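Local coordinates for protein phenylalanine-4-hydroxylase (Colwellia psychrerythraea, PDB 2V28) that probably hydroxylates L-phenylalanine to L-tyrosine with dioxygen and tetrahydrobiopterin, using a non-haem iron, in the first step of phenylalanine breakdown, at residues Ile18-Glu23 against Ile61-Glu66; Phe105-Glu110 against Glu117-His122; Gly176-Gly181 against Tyr193-Thr198; Asp201-Asp206 against Ile223-Thr228. One frame throughout, in Å; residues are numbered along the deposited sequence. Where two conformers were deposited one is given.

Interaction 1: residues Ile18-Glu23 against Ile61-Glu66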
# COMPACT_ATOMS: atom_id res chain seq x y z
N ILE A 18 -32.82 16.65 -3.23
CA ILE A 18 -32.21 15.73 -4.17
C ILE A 18 -33.05 14.49 -4.24
O ILE A 18 -33.50 13.98 -3.21
CB ILE A 18 -30.76 15.35 -3.77
CG1 ILE A 18 -29.87 16.59 -3.81
CG2 ILE A 18 -30.20 14.21 -4.66
CD1 ILE A 18 -28.45 16.29 -3.42
N GLU A 19 -33.28 14.02 -5.46
CA GLU A 19 -34.04 12.81 -5.63
C GLU A 19 -33.05 11.67 -5.68
O GLU A 19 -32.25 11.58 -6.60
CB GLU A 19 -34.91 12.87 -6.89
CG GLU A 19 -36.19 12.03 -6.77
CD GLU A 19 -37.20 12.27 -7.89
OE1 GLU A 19 -38.31 12.76 -7.59
OE2 GLU A 19 -36.88 11.97 -9.07
N TRP A 20 -33.08 10.83 -4.66
CA TRP A 20 -32.30 9.60 -4.66
C TRP A 20 -33.21 8.50 -5.18
O TRP A 20 -34.43 8.49 -4.92
CB TRP A 20 -31.79 9.28 -3.26
CG TRP A 20 -30.87 10.38 -2.71
CD1 TRP A 20 -31.20 11.35 -1.79
CD2 TRP A 20 -29.52 10.63 -3.09
NE1 TRP A 20 -30.11 12.18 -1.57
CE2 TRP A 20 -29.07 11.75 -2.36
CE3 TRP A 20 -28.62 10.00 -3.99
CZ2 TRP A 20 -27.78 12.26 -2.49
CZ3 TRP A 20 -27.34 10.50 -4.11
CH2 TRP A 20 -26.93 11.62 -3.36
N SER A 21 -32.63 7.58 -5.93
CA SER A 21 -33.38 6.42 -6.42
C SER A 21 -33.50 5.36 -5.32
O SER A 21 -32.74 5.38 -4.35
CB SER A 21 -32.67 5.84 -7.65
OG SER A 21 -31.56 5.06 -7.26
N THR A 22 -34.45 4.44 -5.46
CA THR A 22 -34.56 3.34 -4.49
C THR A 22 -33.24 2.59 -4.38
O THR A 22 -32.83 2.24 -3.27
CB THR A 22 -35.67 2.32 -4.83
OG1 THR A 22 -35.42 1.76 -6.12
CG2 THR A 22 -37.04 2.98 -4.80
N GLU A 23 -32.59 2.36 -5.52
CA GLU A 23 -31.26 1.73 -5.56
C GLU A 23 -30.17 2.49 -4.77
O GLU A 23 -29.43 1.88 -4.00
CB GLU A 23 -30.82 1.57 -7.04
CG GLU A 23 -29.33 1.32 -7.28
CD GLU A 23 -28.89 -0.11 -6.97
OE1 GLU A 23 -29.65 -0.85 -6.29
OE2 GLU A 23 -27.78 -0.49 -7.42
N ILE A 61 -30.97 8.01 2.03
CA ILE A 61 -29.94 9.06 2.13
C ILE A 61 -30.63 10.30 2.67
O ILE A 61 -31.70 10.66 2.17
CB ILE A 61 -29.29 9.32 0.77
CG1 ILE A 61 -28.80 7.99 0.17
CG2 ILE A 61 -28.16 10.36 0.91
CD1 ILE A 61 -28.40 8.02 -1.32
N PRO A 62 -30.07 10.91 3.74
CA PRO A 62 -30.62 12.19 4.20
C PRO A 62 -30.46 13.36 3.22
O PRO A 62 -29.50 13.41 2.44
CB PRO A 62 -29.86 12.46 5.50
CG PRO A 62 -28.68 11.66 5.43
CD PRO A 62 -28.99 10.46 4.63
N GLN A 63 -31.43 14.27 3.23
CA GLN A 63 -31.24 15.52 2.56
C GLN A 63 -30.26 16.29 3.43
O GLN A 63 -30.21 16.08 4.65
CB GLN A 63 -32.59 16.25 2.39
CG GLN A 63 -33.62 15.43 1.55
CD GLN A 63 -33.30 15.41 0.05
OE1 GLN A 63 -32.78 16.38 -0.49
NE2 GLN A 63 -33.58 14.30 -0.61
N LEU A 64 -29.44 17.13 2.80
CA LEU A 64 -28.44 17.92 3.53
C LEU A 64 -29.09 18.77 4.61
O LEU A 64 -28.60 18.82 5.73
CB LEU A 64 -27.61 18.78 2.56
CG LEU A 64 -26.66 18.07 1.55
CD1 LEU A 64 -25.54 19.01 1.12
CD2 LEU A 64 -26.05 16.78 2.08
N ASP A 65 -30.19 19.45 4.27
CA ASP A 65 -31.03 20.16 5.24
C ASP A 65 -31.34 19.39 6.53
O ASP A 65 -31.32 19.99 7.62
CB ASP A 65 -32.32 20.60 4.60
CG ASP A 65 -32.26 22.01 4.09
OD1 ASP A 65 -32.47 22.20 2.88
OD2 ASP A 65 -32.01 22.93 4.90
N GLU A 66 -31.64 18.10 6.43
CA GLU A 66 -31.88 17.31 7.63
C GLU A 66 -30.63 17.28 8.48
O GLU A 66 -30.71 17.39 9.71
CB GLU A 66 -32.36 15.88 7.31
CG GLU A 66 -33.65 15.83 6.48
CD GLU A 66 -33.82 14.51 5.72
OE1 GLU A 66 -33.82 13.43 6.34
OE2 GLU A 66 -33.95 14.54 4.50
O HOH W 1 -29.15 14.28 -0.02
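Two loops that each lead into a helix, 22-39 and 64-74, meet here through Trp20 with Ile61 and through Gln63 with the backbone of Ile18. The carboxamide of Gln63 answers both polar groups of one residue: Ile18 N donates to Gln63 OE1 at 2.8 Å, and Gln63 NE2 donates to Ile18 O at 2.6 Å. Both bonds lie in the plane of the accepting carbonyl, on a lone pair; being two, they resist rotation of the amide about its last bond. Glutamine suits the place because one flat group offers a donor and an acceptor side by side; a bend at chi2 (-74°) carries it over to Ile18. Trp20 is sandwiched between two isoleucines. Ile61 CD1 sits over one face of the indole, 3.6 Å from the centroid of the six-membered ring, a CH-pi contact, while Ile18 CG2 covers the opposite face; both lie toward the rim. At the ring edge, in plane, a water accepts from Trp20 NE1 (2.8 Å) and donates to Pro62 O (2.6 Å), which satisfies the indole N-H. Gln63 is also the N-cap residue of helix 64-74, and its N donates to Glu66 OE2 at 2.8 Å, the backbone-to-third-residue half of a capping box. Ile120 of helix 120-127 packs on Trp20 and Ile61. A glutamine amide thus closes a two-bond ring with one residue's N-H and C=O, where two loops lead into helices.

Interaction 2: residues Phe105-Glu110 against Glu117-His122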
# COMPACT_ATOMS: atom_id res chain seq x y z
N PHE A 105 -23.37 12.45 -4.12
CA PHE A 105 -23.44 11.22 -4.87
C PHE A 105 -23.18 10.08 -3.90
O PHE A 105 -22.63 10.31 -2.82
CB PHE A 105 -22.42 11.22 -6.05
CG PHE A 105 -20.96 11.09 -5.64
CD1 PHE A 105 -20.17 12.22 -5.43
CD2 PHE A 105 -20.37 9.82 -5.49
CE1 PHE A 105 -18.83 12.11 -5.06
CE2 PHE A 105 -19.03 9.71 -5.11
CZ PHE A 105 -18.26 10.85 -4.91
N ILE A 106 -23.55 8.87 -4.31
CA ILE A 106 -23.24 7.65 -3.59
C ILE A 106 -22.51 6.67 -4.53
O ILE A 106 -22.71 6.68 -5.76
CB ILE A 106 -24.51 7.01 -2.96
CG1 ILE A 106 -24.16 5.99 -1.87
CG2 ILE A 106 -25.41 6.40 -4.04
CD1 ILE A 106 -25.07 6.02 -0.66
N ARG A 107 -21.66 5.86 -3.95
CA ARG A 107 -20.79 4.94 -4.68
C ARG A 107 -21.62 3.90 -5.45
O ARG A 107 -22.76 3.68 -5.13
CB ARG A 107 -19.86 4.22 -3.71
CG ARG A 107 -20.60 3.30 -2.73
CD ARG A 107 -19.68 2.82 -1.62
NE ARG A 107 -19.37 3.92 -0.71
CZ ARG A 107 -18.74 3.77 0.45
NH1 ARG A 107 -18.34 2.57 0.86
NH2 ARG A 107 -18.50 4.82 1.19
N SER A 108 -21.03 3.29 -6.47
CA SER A 108 -21.69 2.21 -7.22
C SER A 108 -21.68 0.94 -6.39
O SER A 108 -20.91 0.84 -5.45
CB SER A 108 -20.91 1.94 -8.51
OG SER A 108 -19.55 1.68 -8.23
N ARG A 109 -22.53 -0.04 -6.72
CA ARG A 109 -22.44 -1.37 -6.09
C ARG A 109 -21.03 -1.94 -6.19
O ARG A 109 -20.53 -2.51 -5.22
CB ARG A 109 -23.36 -2.40 -6.76
CG ARG A 109 -24.83 -2.17 -6.54
CD ARG A 109 -25.31 -2.75 -5.24
NE ARG A 109 -26.69 -2.35 -5.03
CZ ARG A 109 -27.42 -2.66 -3.98
NH1 ARG A 109 -26.91 -3.40 -3.00
NH2 ARG A 109 -28.68 -2.23 -3.91
N GLU A 110 -20.40 -1.77 -7.35
CA GLU A 110 -19.11 -2.39 -7.59
C GLU A 110 -18.03 -1.77 -6.70
O GLU A 110 -17.06 -2.44 -6.36
CB GLU A 110 -18.70 -2.28 -9.05
CG GLU A 110 -17.65 -3.32 -9.45
CD GLU A 110 -16.71 -2.85 -10.54
OE1 GLU A 110 -16.89 -1.72 -11.05
OE2 GLU A 110 -15.78 -3.61 -10.89
N GLU A 117 -12.85 8.48 -3.93
CA GLU A 117 -13.73 9.64 -3.69
C GLU A 117 -14.58 9.53 -2.41
O GLU A 117 -15.25 8.53 -2.18
CB GLU A 117 -14.67 9.84 -4.89
CG GLU A 117 -13.99 9.89 -6.27
CD GLU A 117 -13.88 8.52 -6.98
OE1 GLU A 117 -13.97 7.47 -6.31
OE2 GLU A 117 -13.67 8.51 -8.22
N PRO A 118 -14.54 10.56 -1.55
CA PRO A 118 -15.56 10.59 -0.49
C PRO A 118 -16.99 10.77 -1.02
O PRO A 118 -17.36 11.86 -1.47
CB PRO A 118 -15.14 11.80 0.37
CG PRO A 118 -14.26 12.63 -0.50
CD PRO A 118 -13.56 11.66 -1.43
N ASP A 119 -17.80 9.72 -0.95
CA ASP A 119 -19.20 9.85 -1.36
C ASP A 119 -20.04 10.35 -0.16
O ASP A 119 -19.49 10.64 0.92
CB ASP A 119 -19.74 8.55 -1.99
CG ASP A 119 -19.99 7.45 -0.96
OD1 ASP A 119 -20.59 6.42 -1.31
OD2 ASP A 119 -19.59 7.62 0.21
N ILE A 120 -21.35 10.44 -0.36
CA ILE A 120 -22.26 10.95 0.68
C ILE A 120 -22.27 10.09 1.97
O ILE A 120 -22.45 10.62 3.07
CB ILE A 120 -23.67 11.20 0.11
CG1 ILE A 120 -24.45 12.19 0.98
CG2 ILE A 120 -24.43 9.85 -0.11
CD1 ILE A 120 -25.37 13.09 0.21
N PHE A 121 -22.07 8.78 1.84
CA PHE A 121 -22.01 7.97 3.06
C PHE A 121 -20.72 8.28 3.81
O PHE A 121 -20.77 8.52 5.01
CB PHE A 121 -22.18 6.48 2.81
CG PHE A 121 -22.10 5.65 4.05
CD1 PHE A 121 -23.24 5.42 4.84
CD2 PHE A 121 -20.88 5.08 4.44
CE1 PHE A 121 -23.14 4.64 5.99
CE2 PHE A 121 -20.78 4.30 5.59
CZ PHE A 121 -21.91 4.10 6.36
N HIS A 122 -19.59 8.31 3.10
CA HIS A 122 -18.30 8.70 3.70
C HIS A 122 -18.43 10.06 4.46
O HIS A 122 -18.04 10.20 5.63
CB HIS A 122 -17.23 8.78 2.59
CG HIS A 122 -15.88 9.21 3.07
ND1 HIS A 122 -14.93 8.31 3.51
CD2 HIS A 122 -15.33 10.44 3.18
CE1 HIS A 122 -13.85 8.97 3.89
NE2 HIS A 122 -14.07 10.27 3.71
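Arg107 meets Asp119 in a side-on salt bridge at the start of helix 120-127, where Asp119 is the N-cap and His122, three residues on, is an iron ligand in another structure of this protein. Followed outward from CB, the Asp119 side chain meets a partner at each step. CB lies 3.4 Å from Phe105 CE2; at the backbone end, CA sits over the face of that ring in a CH-pi contact. CG occupies the position between the backbone N and the carbonyl carbon (chi1 73°), which lets the carboxylate reach Arg107 while still serving its own helix. OD1 accepts two hydrogen bonds from one residue: Arg107 N, through the anti lone pair, and Arg107 NE at 2.8 Å, from above the carboxylate plane. OD2 is shared between Arg107 NH2 at 3.2 Å, also from above that plane, and His122 N, the capping bond, nearly along the C-O axis of OD2. Both arginine donors keep Asp119 within the guanidinium plane, although the two flat groups are turned 35° apart. Four N-H groups thus grip one buried carboxylate, which probably keeps it ionised, and aspartate is short enough to cap the helix and bind the arginine together. Arg107 NH1 donates to Met112 O, which further fixes the guanidinium. Around the charges the packing is apolar: Ile106 CD1 lies against Ile120 CG2, and Phe105 CZ rests near Glu117 CB, which stands at the ring edge. Tyr7 stacks on Phe105. The first helical N-H beyond the cap, Ile120 N, donates to Phe105 O at 2.8 Å, almost in line with its C=O bond.

Interaction 3: residues Gly176-Gly181 against Tyr193-Thr198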
# COMPACT_ATOMS: atom_id res chain seq x y z
N GLY A 176 -10.36 1.39 26.42
CA GLY A 176 -9.60 0.80 25.32
C GLY A 176 -9.44 1.75 24.15
O GLY A 176 -9.86 2.93 24.20
N LEU A 177 -8.84 1.22 23.09
CA LEU A 177 -8.61 1.95 21.86
C LEU A 177 -9.93 2.19 21.13
O LEU A 177 -10.72 1.26 20.94
CB LEU A 177 -7.70 1.08 20.96
CG LEU A 177 -7.36 1.67 19.60
CD1 LEU A 177 -6.41 2.84 19.80
CD2 LEU A 177 -6.76 0.58 18.73
N ARG A 178 -10.17 3.44 20.73
CA ARG A 178 -11.40 3.82 20.05
C ARG A 178 -11.04 4.70 18.85
O ARG A 178 -9.92 5.14 18.73
CB ARG A 178 -12.39 4.52 21.04
CG ARG A 178 -12.86 3.60 22.21
CD ARG A 178 -13.65 2.35 21.68
NE ARG A 178 -14.22 1.48 22.73
CZ ARG A 178 -13.71 0.31 23.15
NH1 ARG A 178 -12.57 -0.13 22.67
NH2 ARG A 178 -14.36 -0.42 24.09
N ILE A 179 -12.00 4.88 17.94
CA ILE A 179 -11.76 5.61 16.69
C ILE A 179 -12.56 6.91 16.68
O ILE A 179 -13.74 6.94 17.03
CB ILE A 179 -12.21 4.74 15.44
CG1 ILE A 179 -11.57 3.33 15.44
CG2 ILE A 179 -12.01 5.51 14.12
CD1 ILE A 179 -12.41 2.29 14.72
N TYR A 180 -11.94 7.98 16.21
CA TYR A 180 -12.68 9.20 15.90
C TYR A 180 -12.45 9.65 14.45
O TYR A 180 -13.21 10.46 13.95
CB TYR A 180 -12.37 10.31 16.90
CG TYR A 180 -11.06 11.07 16.71
CD1 TYR A 180 -11.02 12.23 15.96
CD2 TYR A 180 -9.88 10.67 17.37
CE1 TYR A 180 -9.84 12.95 15.80
CE2 TYR A 180 -8.72 11.37 17.24
CZ TYR A 180 -8.70 12.52 16.46
OH TYR A 180 -7.52 13.23 16.32
N GLY A 181 -11.44 9.11 13.78
CA GLY A 181 -11.14 9.45 12.38
C GLY A 181 -12.24 9.08 11.38
O GLY A 181 -12.55 7.89 11.23
N TYR A 193 -8.74 -2.91 10.43
CA TYR A 193 -7.30 -2.73 10.44
C TYR A 193 -6.86 -1.82 11.58
O TYR A 193 -5.95 -2.18 12.30
CB TYR A 193 -6.81 -2.23 9.10
CG TYR A 193 -5.35 -1.96 8.99
CD1 TYR A 193 -4.45 -2.97 8.60
CD2 TYR A 193 -4.85 -0.69 9.21
CE1 TYR A 193 -3.10 -2.71 8.47
CE2 TYR A 193 -3.52 -0.42 9.07
CZ TYR A 193 -2.65 -1.42 8.71
OH TYR A 193 -1.33 -1.12 8.60
N ALA A 194 -7.50 -0.68 11.75
CA ALA A 194 -7.08 0.31 12.76
C ALA A 194 -7.20 -0.31 14.14
O ALA A 194 -6.35 -0.10 15.00
CB ALA A 194 -7.91 1.58 12.67
N MET A 195 -8.25 -1.10 14.34
CA MET A 195 -8.52 -1.69 15.65
C MET A 195 -7.63 -2.88 15.96
O MET A 195 -7.18 -3.07 17.10
CB MET A 195 -10.00 -2.09 15.77
CG MET A 195 -10.93 -0.91 15.95
SD MET A 195 -10.62 0.15 17.39
CE MET A 195 -10.85 -1.03 18.71
N ASN A 196 -7.38 -3.70 14.94
CA ASN A 196 -6.89 -5.06 15.19
C ASN A 196 -5.52 -5.43 14.69
O ASN A 196 -4.93 -6.41 15.18
CB ASN A 196 -7.87 -6.08 14.62
CG ASN A 196 -9.15 -6.12 15.40
OD1 ASN A 196 -9.15 -6.00 16.63
ND2 ASN A 196 -10.26 -6.27 14.69
N ASN A 197 -5.02 -4.68 13.70
CA ASN A 197 -3.75 -5.06 13.12
C ASN A 197 -2.64 -5.05 14.17
O ASN A 197 -2.54 -4.11 14.97
CB ASN A 197 -3.40 -4.28 11.85
CG ASN A 197 -2.16 -4.83 11.18
OD1 ASN A 197 -1.06 -4.46 11.53
ND2 ASN A 197 -2.33 -5.75 10.23
N THR A 198 -1.86 -6.14 14.18
CA THR A 198 -0.95 -6.40 15.29
C THR A 198 0.22 -5.46 15.23
O THR A 198 0.62 -4.90 16.25
CB THR A 198 -0.43 -7.86 15.32
OG1 THR A 198 -1.52 -8.80 15.20
CG2 THR A 198 0.27 -8.11 16.62
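This is apolar strand-on-helix packing, in which strand 176-179, at one end of the mixed sheet, rests on the last turn of helix 188-196 through Leu177, Ile179 and Met195. Leu177 and Ile179 alternate with Arg178 along the strand, so both send their side chains toward the helix, while Arg178 starts off the other way. Met195 gives the largest share of the contact. Its chain is bent at chi2 (-58°) and again at chi3 (-61°), folding the thioether back along the strand: CG lies 3.7 Å from Ile179 CD1, SD 3.8 Å from Ile179 CG1, and CE 3.2 Å from Leu177 O, a close approach. An unbranched, flexible methionine fits such a site because it can curl between two branched residues. Leu177, with CG anti to the backbone N (chi1 179°), is directed toward the helix and sets CD2 4.1 Å from Met195 SD and 3.8 Å from Ala194 O. The same Leu177 O accepts a hydrogen bond from Arg178 NH1 at 2.9 Å, with the donor above the carbonyl plane; this draws the guanidinium back along its own strand, and NH1 ends near Met195 CE. The buried side chain of Ala194 touches Val184 of helix 182-185, as does Ile179. Ala194 and Tyr193 also pack on Tyr224 of strand 223-227, while Leu170 of the antiparallel strand 170-173 lies against Leu177 and Ile179.

Interaction 4: residues Asp201-Asp206 against Ile223-Thr228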
# COMPACT_ATOMS: atom_id res chain seq x y z
N ASP A 201 1.87 0.83 14.12
CA ASP A 201 2.37 1.69 15.19
C ASP A 201 1.27 2.67 15.61
O ASP A 201 0.80 3.46 14.78
CB ASP A 201 3.52 2.53 14.63
CG ASP A 201 4.86 1.85 14.70
OD1 ASP A 201 4.97 0.72 15.22
OD2 ASP A 201 5.83 2.49 14.23
N ARG A 202 0.84 2.64 16.86
CA ARG A 202 -0.16 3.61 17.31
C ARG A 202 0.54 4.43 18.38
O ARG A 202 0.90 3.90 19.45
CB ARG A 202 -1.43 2.93 17.86
CG ARG A 202 -2.16 2.06 16.84
CD ARG A 202 -3.02 0.97 17.53
NE ARG A 202 -3.67 0.07 16.55
CZ ARG A 202 -3.27 -1.17 16.28
NH1 ARG A 202 -2.23 -1.70 16.90
NH2 ARG A 202 -3.94 -1.89 15.38
N LYS A 203 0.76 5.70 18.06
CA LYS A 203 1.63 6.57 18.83
C LYS A 203 0.82 7.59 19.58
O LYS A 203 -0.25 7.96 19.12
CB LYS A 203 2.64 7.27 17.90
CG LYS A 203 3.58 6.30 17.21
CD LYS A 203 4.46 6.96 16.15
CE LYS A 203 5.70 6.11 15.92
NZ LYS A 203 6.51 6.53 14.75
N PRO A 204 1.34 8.08 20.75
CA PRO A 204 0.56 9.16 21.40
C PRO A 204 0.62 10.42 20.52
O PRO A 204 1.60 10.63 19.81
CB PRO A 204 1.30 9.39 22.73
CG PRO A 204 2.66 8.82 22.56
CD PRO A 204 2.59 7.77 21.47
N PHE A 205 -0.42 11.24 20.54
CA PHE A 205 -0.43 12.40 19.64
C PHE A 205 0.67 13.41 20.07
O PHE A 205 0.83 13.71 21.25
CB PHE A 205 -1.83 13.07 19.62
CG PHE A 205 -1.90 14.26 18.72
CD1 PHE A 205 -2.33 14.12 17.42
CD2 PHE A 205 -1.48 15.51 19.15
CE1 PHE A 205 -2.35 15.24 16.56
CE2 PHE A 205 -1.52 16.64 18.29
CZ PHE A 205 -1.94 16.47 17.01
N ASP A 206 1.44 13.91 19.10
CA ASP A 206 2.37 15.01 19.36
C ASP A 206 2.33 15.82 18.06
O ASP A 206 2.58 15.27 17.01
CB ASP A 206 3.77 14.47 19.64
CG ASP A 206 4.85 15.57 19.69
OD1 ASP A 206 5.43 15.94 18.64
OD2 ASP A 206 5.14 16.03 20.79
N ILE A 223 1.18 3.96 10.58
CA ILE A 223 1.20 4.74 11.80
C ILE A 223 -0.13 5.41 12.03
O ILE A 223 -0.75 5.95 11.09
CB ILE A 223 2.31 5.86 11.81
CG1 ILE A 223 3.70 5.29 11.59
CG2 ILE A 223 2.25 6.66 13.13
CD1 ILE A 223 4.73 6.37 11.10
N TYR A 224 -0.57 5.41 13.28
CA TYR A 224 -1.71 6.22 13.67
C TYR A 224 -1.32 7.01 14.89
O TYR A 224 -0.42 6.59 15.62
CB TYR A 224 -2.92 5.35 14.03
CG TYR A 224 -3.57 4.56 12.89
CD1 TYR A 224 -2.98 3.39 12.40
CD2 TYR A 224 -4.79 4.95 12.35
CE1 TYR A 224 -3.58 2.65 11.43
CE2 TYR A 224 -5.41 4.20 11.34
CZ TYR A 224 -4.79 3.07 10.89
OH TYR A 224 -5.35 2.30 9.90
N TYR A 225 -2.04 8.10 15.16
CA TYR A 225 -1.80 8.89 16.36
C TYR A 225 -3.02 8.94 17.25
O TYR A 225 -4.14 9.10 16.77
CB TYR A 225 -1.35 10.32 15.99
CG TYR A 225 0.04 10.37 15.45
CD1 TYR A 225 0.29 10.21 14.07
CD2 TYR A 225 1.13 10.58 16.31
CE1 TYR A 225 1.59 10.26 13.58
CE2 TYR A 225 2.40 10.60 15.83
CZ TYR A 225 2.63 10.45 14.47
OH TYR A 225 3.93 10.50 14.03
N MET A 226 -2.80 8.86 18.56
CA MET A 226 -3.89 8.73 19.49
C MET A 226 -3.95 9.96 20.36
O MET A 226 -2.93 10.31 20.96
CB MET A 226 -3.64 7.50 20.38
CG MET A 226 -3.58 6.16 19.64
SD MET A 226 -3.31 4.80 20.82
CE MET A 226 -1.69 5.27 21.40
N LEU A 227 -5.13 10.60 20.44
CA LEU A 227 -5.41 11.49 21.55
C LEU A 227 -5.94 10.64 22.70
O LEU A 227 -6.07 9.43 22.54
CB LEU A 227 -6.51 12.49 21.20
CG LEU A 227 -6.34 13.28 19.93
CD1 LEU A 227 -7.63 13.99 19.59
CD2 LEU A 227 -5.19 14.24 20.07
N THR A 228 -6.27 11.27 23.83
CA THR A 228 -6.97 10.55 24.91
C THR A 228 -8.47 10.76 24.83
O THR A 228 -9.25 9.90 25.21
CB THR A 228 -6.49 10.97 26.35
OG1 THR A 228 -6.77 12.36 26.53
CG2 THR A 228 -5.03 10.77 26.52
O HOH W 2 6.60 9.11 14.39
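The ring of Tyr225 has Pro204 O at its edge, in plane and 3.5 Å from CD2, while Lys203 CB and Phe205 CA approach it obliquely; the ring of Phe205 likewise meets Leu227 CD2 (3.6 Å from CG) and Tyr225 CB at a slant. These groups flank two adjacent parallel strands, 201-204 and 223-227, of a beta-alpha-beta unit whose connecting segment contains helix 207-211. Asp201, Arg202 and Lys203 stand beside Ile223, Tyr224 and Tyr225 in step. The rungs are the usual staggered set of parallel pairing: Asp201 O accepts from Tyr224 N, Tyr224 O from Lys203 N, Lys203 O from Met226 N at 2.8 Å, and Met226 O from Phe205 N. The last is the most bent, 135° at the hydrogen; Pro204, with no N-H, fits this end of an edge strand. On the face of Ile223 and Tyr225, Lys203 runs beside Tyr225, extended beyond CG, so its apolar CD packs 3.8 Å from Ile223 CG2 while its ammonium continues to a water. Tyr225 also reaches Thr213 through its hydroxyl and meets Phe164 edge-to-face. On the face of Arg202 and Tyr224, the guanidinium goes to Asn197 O and Ala194 O. Met226 SD lies near Arg202 CB, and the bend at chi3 (-64°) swings CE to 3.5 Å from Arg202 O. At the lysine tip, the water accepts from Lys203 NZ at 2.6 Å and lies 3.0 Å from Tyr225 OH.

In the fold
Interactions 1 and 2 share a side of the chain and touch: an isoleucine of helix 120-127 joins them, and Glu23 forms a salt bridge with Arg109. Both are buried, and both use polar side chains near helix N-termini, an amide in the first and an ion pair in the second; the second contains the iron-site His122. Interactions 3 and 4, about 11 Å apart between centres, are partly buried and belong to the same mixed sheet: the third packs its 176-179 edge on a helix by apolar contacts, the fourth pairs strands by backbone hydrogen bonds. An arginine of strand 201-204 ties these two together. Interactions 1 and 4 lie on opposite sides of the chain's centre.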